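Scytovirin (PDB 2QSK) binds sugars as an antiviral lectin and inhibits HIV-1 fusion and infection, acting more strongly on T-tropic than on M-tropic strains. Local coordinates at residues W8-A11 with P17-C20; T41-D46 with G51-W56; S69-K72 with R78-S81. All coordinates share one frame; numbering follows the deposited sequence.

Contact 1. Residues W8-A11 with P17-C20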
# COMPACT_ATOMS: atom_id res chain seq x y z
N TRP A 8 -2.26 -2.82 -0.20
CA TRP A 8 -2.18 -4.02 0.63
C TRP A 8 -0.91 -4.78 0.25
O TRP A 8 -0.62 -4.96 -0.93
CB TRP A 8 -3.42 -4.89 0.42
CG TRP A 8 -3.43 -6.09 1.30
CD1 TRP A 8 -2.99 -7.34 0.98
CD2 TRP A 8 -3.88 -6.16 2.66
NE1 TRP A 8 -3.15 -8.18 2.04
CE2 TRP A 8 -3.68 -7.49 3.08
CE3 TRP A 8 -4.42 -5.23 3.56
CZ2 TRP A 8 -4.01 -7.92 4.37
CZ3 TRP A 8 -4.74 -5.67 4.84
CH2 TRP A 8 -4.53 -7.00 5.23
N ASN A 9 -0.17 -5.22 1.26
CA ASN A 9 1.03 -6.03 1.06
C ASN A 9 0.67 -7.51 1.06
O ASN A 9 0.44 -8.10 2.10
CB ASN A 9 2.05 -5.73 2.16
CG ASN A 9 3.34 -6.50 1.97
OD1 ASN A 9 3.50 -7.27 1.02
ND2 ASN A 9 4.29 -6.30 2.88
N GLU A 10 0.61 -8.10 -0.13
CA GLU A 10 0.21 -9.50 -0.27
C GLU A 10 1.25 -10.50 0.25
O GLU A 10 0.94 -11.68 0.38
CB GLU A 10 -0.07 -9.82 -1.73
CG GLU A 10 -1.24 -9.04 -2.34
CD GLU A 10 -1.48 -9.34 -3.81
OE1 GLU A 10 -0.95 -10.37 -4.32
OE2 GLU A 10 -2.21 -8.55 -4.46
N ALA A 11 2.48 -10.05 0.52
CA ALA A 11 3.54 -10.98 0.90
C ALA A 11 3.21 -11.71 2.18
O ALA A 11 3.66 -12.85 2.36
CB ALA A 11 4.86 -10.25 1.05
N PRO A 17 2.36 -15.96 0.37
CA PRO A 17 2.34 -14.77 -0.46
C PRO A 17 1.27 -14.88 -1.55
O PRO A 17 1.15 -15.90 -2.23
CB PRO A 17 3.76 -14.72 -1.04
CG PRO A 17 4.61 -15.44 -0.03
CD PRO A 17 3.72 -16.56 0.45
N ASN A 18 0.51 -13.80 -1.72
CA ASN A 18 -0.44 -13.69 -2.82
C ASN A 18 -1.63 -14.62 -2.67
O ASN A 18 -2.42 -14.74 -3.62
CB ASN A 18 0.23 -13.89 -4.19
CG ASN A 18 1.52 -13.16 -4.33
OD1 ASN A 18 2.59 -13.77 -4.40
ND2 ASN A 18 1.44 -11.82 -4.30
N ARG A 19 -1.83 -15.25 -1.51
CA ARG A 19 -2.99 -16.09 -1.29
C ARG A 19 -4.11 -15.27 -0.68
O ARG A 19 -3.88 -14.31 0.05
CB ARG A 19 -2.65 -17.28 -0.38
CG ARG A 19 -1.50 -18.14 -0.89
CD ARG A 19 -1.63 -18.55 -2.33
NE ARG A 19 -2.82 -19.35 -2.61
CZ ARG A 19 -2.85 -20.68 -2.64
NH1 ARG A 19 -1.81 -21.40 -2.24
NH2 ARG A 19 -3.97 -21.30 -3.02
N CYS A 20 -5.35 -15.69 -0.91
CA CYS A 20 -6.49 -14.91 -0.46
C CYS A 20 -7.74 -15.74 -0.32
O CYS A 20 -7.91 -16.75 -1.00
CB CYS A 20 -6.74 -13.75 -1.43
SG CYS A 20 -7.08 -14.33 -3.13
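E10 and A11 meet P17 and N18 where the loop ahead of strand 31-32 folds back on itself. N9 shapes the approach. N9 OD1 accepts from A11 N at 3.0 Å, which makes an Asx turn and bends the chain around E10. E10 then carries the contact twice. Its backbone E10 O accepts from N18 N at 3.0 Å. E10 O also lies 3.5 Å from P17 CA, in a CA-H...O contact. The side chain gives the second bond. It runs extended beyond CG, and E10 OE1 accepts from N18 ND2 at 2.8 Å, nearly straight at 171°. The amide nitrogen comes from the anti side of OE1, tilted out of the carboxylate plane, while OE1 lies close to the amide plane. The two flat groups are turned 80° apart. N18 reaches OE1 with its CG beside the backbone N and anti to the carbonyl carbon (chi1 -45°). A11 adds only its carbonyl, with A11 O 3.7 Å from P17 CG. Beyond the two segments, E10 OE2 forms a salt bridge with R30 NE and accepts from D27 N. N18 ND2 also bonds a glycerol, probably from the crystallisation liquor. The carboxylate of buried E10 is therefore held at both oxygens. This is consistent with a charged carboxylate of fixed rotation, tying this turn to the D27-R30 loop.

Contact 2. Residues T41-D46 with G51-W56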
# COMPACT_ATOMS: atom_id res chain seq x y z
N THR A 41 -4.05 -6.70 -12.20
CA THR A 41 -3.00 -5.69 -12.10
C THR A 41 -3.37 -4.72 -10.98
O THR A 41 -4.46 -4.17 -10.96
CB THR A 41 -2.83 -4.93 -13.43
OG1 THR A 41 -2.44 -5.87 -14.43
CG2 THR A 41 -1.79 -3.82 -13.31
N SER A 42 -2.47 -4.51 -10.04
CA SER A 42 -2.79 -3.64 -8.91
C SER A 42 -3.04 -2.20 -9.36
O SER A 42 -4.03 -1.58 -8.94
CB SER A 42 -1.67 -3.67 -7.89
OG SER A 42 -0.44 -3.31 -8.47
N ARG A 43 -2.15 -1.68 -10.20
CA ARG A 43 -2.19 -0.28 -10.63
C ARG A 43 -1.14 -0.13 -11.72
O ARG A 43 -0.21 -0.93 -11.81
CB ARG A 43 -1.89 0.70 -9.47
CG ARG A 43 -0.53 0.48 -8.85
CD ARG A 43 -0.33 1.32 -7.59
NE ARG A 43 -1.27 0.96 -6.53
CZ ARG A 43 -1.15 -0.11 -5.75
NH1 ARG A 43 -0.10 -0.92 -5.85
NH2 ARG A 43 -2.11 -0.39 -4.87
N LYS A 44 -1.27 0.94 -12.50
CA LYS A 44 -0.30 1.28 -13.55
C LYS A 44 -0.07 2.79 -13.51
O LYS A 44 -1.03 3.54 -13.66
CB LYS A 44 -0.84 0.89 -14.94
CG LYS A 44 -1.71 -0.36 -14.99
CD LYS A 44 -2.13 -0.70 -16.41
CE LYS A 44 -2.95 -1.99 -16.47
NZ LYS A 44 -4.09 -1.99 -15.51
N PRO A 45 1.18 3.24 -13.27
CA PRO A 45 2.39 2.49 -12.94
C PRO A 45 2.34 1.96 -11.50
O PRO A 45 1.59 2.47 -10.66
CB PRO A 45 3.50 3.54 -13.07
CG PRO A 45 2.84 4.78 -12.71
CD PRO A 45 1.45 4.69 -13.28
N ASP A 46 3.15 0.93 -11.25
CA ASP A 46 3.37 0.40 -9.90
C ASP A 46 4.88 0.34 -9.66
O ASP A 46 5.59 -0.31 -10.43
CB ASP A 46 2.79 -1.01 -9.78
CG ASP A 46 2.75 -1.51 -8.34
OD1 ASP A 46 2.41 -0.72 -7.44
OD2 ASP A 46 3.03 -2.70 -8.11
N GLY A 51 1.00 10.33 -4.10
CA GLY A 51 -0.43 10.53 -4.16
C GLY A 51 -1.13 9.26 -3.71
O GLY A 51 -0.49 8.35 -3.16
N PRO A 52 -2.45 9.21 -3.90
CA PRO A 52 -3.24 8.11 -3.36
C PRO A 52 -2.94 6.71 -3.87
O PRO A 52 -3.41 5.75 -3.25
CB PRO A 52 -4.68 8.54 -3.67
CG PRO A 52 -4.62 10.04 -3.84
CD PRO A 52 -3.30 10.26 -4.49
N THR A 53 -2.18 6.57 -4.97
CA THR A 53 -1.78 5.23 -5.42
C THR A 53 -0.39 4.83 -4.99
O THR A 53 0.04 3.73 -5.35
CB THR A 53 -1.94 5.04 -6.96
OG1 THR A 53 -0.89 5.73 -7.65
CG2 THR A 53 -3.30 5.50 -7.44
N TYR A 54 0.31 5.67 -4.20
CA TYR A 54 1.63 5.37 -3.72
C TYR A 54 1.52 4.54 -2.43
O TYR A 54 0.93 5.00 -1.45
CB TYR A 54 2.39 6.65 -3.43
CG TYR A 54 3.83 6.43 -3.05
CD1 TYR A 54 4.77 6.06 -4.00
CD2 TYR A 54 4.28 6.60 -1.72
CE1 TYR A 54 6.10 5.87 -3.67
CE2 TYR A 54 5.61 6.43 -1.39
CZ TYR A 54 6.52 6.05 -2.36
OH TYR A 54 7.84 5.84 -2.07
N CYS A 55 2.07 3.33 -2.45
CA CYS A 55 1.98 2.42 -1.29
C CYS A 55 3.34 2.33 -0.60
O CYS A 55 4.34 1.98 -1.21
CB CYS A 55 1.56 1.03 -1.72
SG CYS A 55 0.02 0.91 -2.63
N TRP A 56 3.36 2.64 0.70
CA TRP A 56 4.60 2.58 1.47
C TRP A 56 4.29 2.22 2.91
O TRP A 56 3.42 2.84 3.52
CB TRP A 56 5.33 3.92 1.41
CG TRP A 56 6.66 3.87 2.05
CD1 TRP A 56 6.96 4.19 3.33
CD2 TRP A 56 7.88 3.46 1.44
NE1 TRP A 56 8.29 4.01 3.57
CE2 TRP A 56 8.89 3.56 2.43
CE3 TRP A 56 8.23 3.01 0.16
CZ2 TRP A 56 10.21 3.24 2.18
CZ3 TRP A 56 9.55 2.70 -0.08
CH2 TRP A 56 10.52 2.82 0.92
O HOH W 1 -0.57 4.31 -10.11
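R43 reaches across to T53 and C55 with its guanidinium end, and no direct hydrogen bond joins the segments. C55 SG sits over one face of the guanidinium, offset toward the rim, 3.4 Å from R43 NH2 and 3.5 Å from R43 CZ. The R43 aliphatic part passes T53, with R43 CD 4.1 Å from T53 CB. The R43 chain bends at chi3 (63°), just before the guanidinium that lies against C55 SG. T53 O approaches the guanidinium obliquely, 3.3 Å from R43 NE, but the angle is too poor for a hydrogen bond; R43 NE bonds P4 O instead.

The charged interactions lie on the R43 side. R43 NH1 forms a salt bridge with D46 OD1 at 3.0 Å, with OD1 almost in the guanidinium plane but NH1 well above the carboxylate plane. The strongest polar partner of R43 is D27, whose OD2 forms a second salt bridge with NH1. Two acidic groups thus help fix the rotation of the guanidinium.

One water links the segments. It donates to P45 O at 2.9 Å and lies 2.9 Å from T53 OG1. Within 51-56, a type I turn is closed by Y54 N to G51 O.

No helix or strand takes part. Both segments belong to the long connection between strands 38-39 and 79-80. S42 bonds A29 and Y54 bonds G76 through the backbone, and C55 is disulfide-linked to C7.

Contact 3. Residues S69-K72 with R78-S81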
# COMPACT_ATOMS: atom_id res chain seq x y z
N SER A 69 13.04 11.28 6.31
CA SER A 69 13.84 12.38 5.83
C SER A 69 13.39 12.85 4.44
O SER A 69 13.84 13.90 3.99
CB SER A 69 15.35 12.05 5.85
OG SER A 69 15.62 10.83 5.19
N ASN A 70 12.51 12.09 3.77
CA ASN A 70 11.94 12.54 2.51
C ASN A 70 10.54 11.98 2.37
O ASN A 70 10.17 11.01 3.03
CB ASN A 70 12.85 12.16 1.33
CG ASN A 70 12.91 10.66 1.10
OD1 ASN A 70 11.92 10.06 0.68
ND2 ASN A 70 14.06 10.05 1.37
N SER A 71 9.76 12.59 1.49
CA SER A 71 8.35 12.24 1.39
C SER A 71 8.10 10.88 0.70
O SER A 71 6.99 10.34 0.82
CB SER A 71 7.57 13.38 0.72
OG SER A 71 7.61 14.56 1.54
N LYS A 72 9.10 10.32 0.04
CA LYS A 72 8.96 8.97 -0.51
C LYS A 72 9.03 7.87 0.55
O LYS A 72 8.74 6.72 0.27
CB LYS A 72 9.92 8.74 -1.68
CG LYS A 72 9.41 9.49 -2.93
CD LYS A 72 10.13 9.16 -4.21
CE LYS A 72 9.54 9.96 -5.38
NZ LYS A 72 10.46 10.12 -6.53
N ARG A 78 0.98 11.38 1.92
CA ARG A 78 1.65 11.97 3.08
C ARG A 78 3.00 12.53 2.69
O ARG A 78 3.66 12.08 1.74
CB ARG A 78 1.76 10.92 4.20
CG ARG A 78 0.42 10.65 4.82
CD ARG A 78 0.32 9.39 5.64
NE ARG A 78 1.29 9.19 6.71
CZ ARG A 78 1.09 9.51 7.99
NH1 ARG A 78 0.12 10.33 8.37
NH2 ARG A 78 1.92 9.03 8.90
N THR A 79 3.44 13.51 3.47
CA THR A 79 4.72 14.17 3.21
C THR A 79 5.51 14.27 4.52
O THR A 79 5.00 14.00 5.61
CB THR A 79 4.53 15.58 2.62
OG1 THR A 79 3.81 16.36 3.59
CG2 THR A 79 3.75 15.55 1.33
N CYS A 80 6.77 14.64 4.40
CA CYS A 80 7.65 14.66 5.55
C CYS A 80 7.64 16.04 6.22
O CYS A 80 7.93 17.06 5.60
CB CYS A 80 9.05 14.22 5.14
SG CYS A 80 10.09 13.74 6.51
N SER A 81 7.26 16.07 7.50
CA SER A 81 7.24 17.30 8.28
C SER A 81 8.66 17.81 8.53
O SER A 81 9.63 17.06 8.45
CB SER A 81 6.57 17.06 9.64
OG SER A 81 7.45 16.38 10.51
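S71 OG accepts the backbone N-H of C80 N at 3.0 Å, with an N-H...O angle of 153°. This is the single hydrogen bond between the two segments. S71 OG also lies 3.4 Å from T79 CA and equally close to T79 CB. OG gets there because it stands beside the S71 backbone N, anti to the carbonyl carbon (chi1 -64°). Next to it, C80 CB lies 3.9 Å from N70 C, so the cysteine fits against the backbone bend leading into the 3-10 segment that starts at S71.

Further out, Q73 OE1 accepts from both S69 N and N70 N, which is consistent with it steadying the bend. N70 OD1 receives a weak bond from K72 N. T79 pairs through the backbone with Q87 of the antiparallel strand 86-87. R78 turns its side chain away, to a salt bridge with E58. S71 O and R78 O approach to 3.9 Å, and K50 NZ bonds both. The ammonium probably offsets the repulsion of the two oxygens. A serine hydroxyl, a lysine and the C68-C80 disulfide together join loop to strand.

How the contacts relate
The contacts follow one another along the chain, each closing before the next opens. Contacts 1 and 3 lie on opposite sides of the chain's centre, their centres about 26 Å apart. Contact 2 lies between them, about 15 Å from contact 1 and 17 Å from contact 3, centre to centre. It touches contact 3, where Y54 OH probably bonds K72 O at 2.7 Å and W56 packs on the same oxygen. Contacts 1 and 2 do not touch, but both use D27, through E10 and R43. The sequence repeats itself, and each half has one two-stranded sheet, 31-32 with 38-39 and 79-80 with 86-87. Contact 2 and the C7-C55 disulfide join the similar halves of this disulfide-rich lectin.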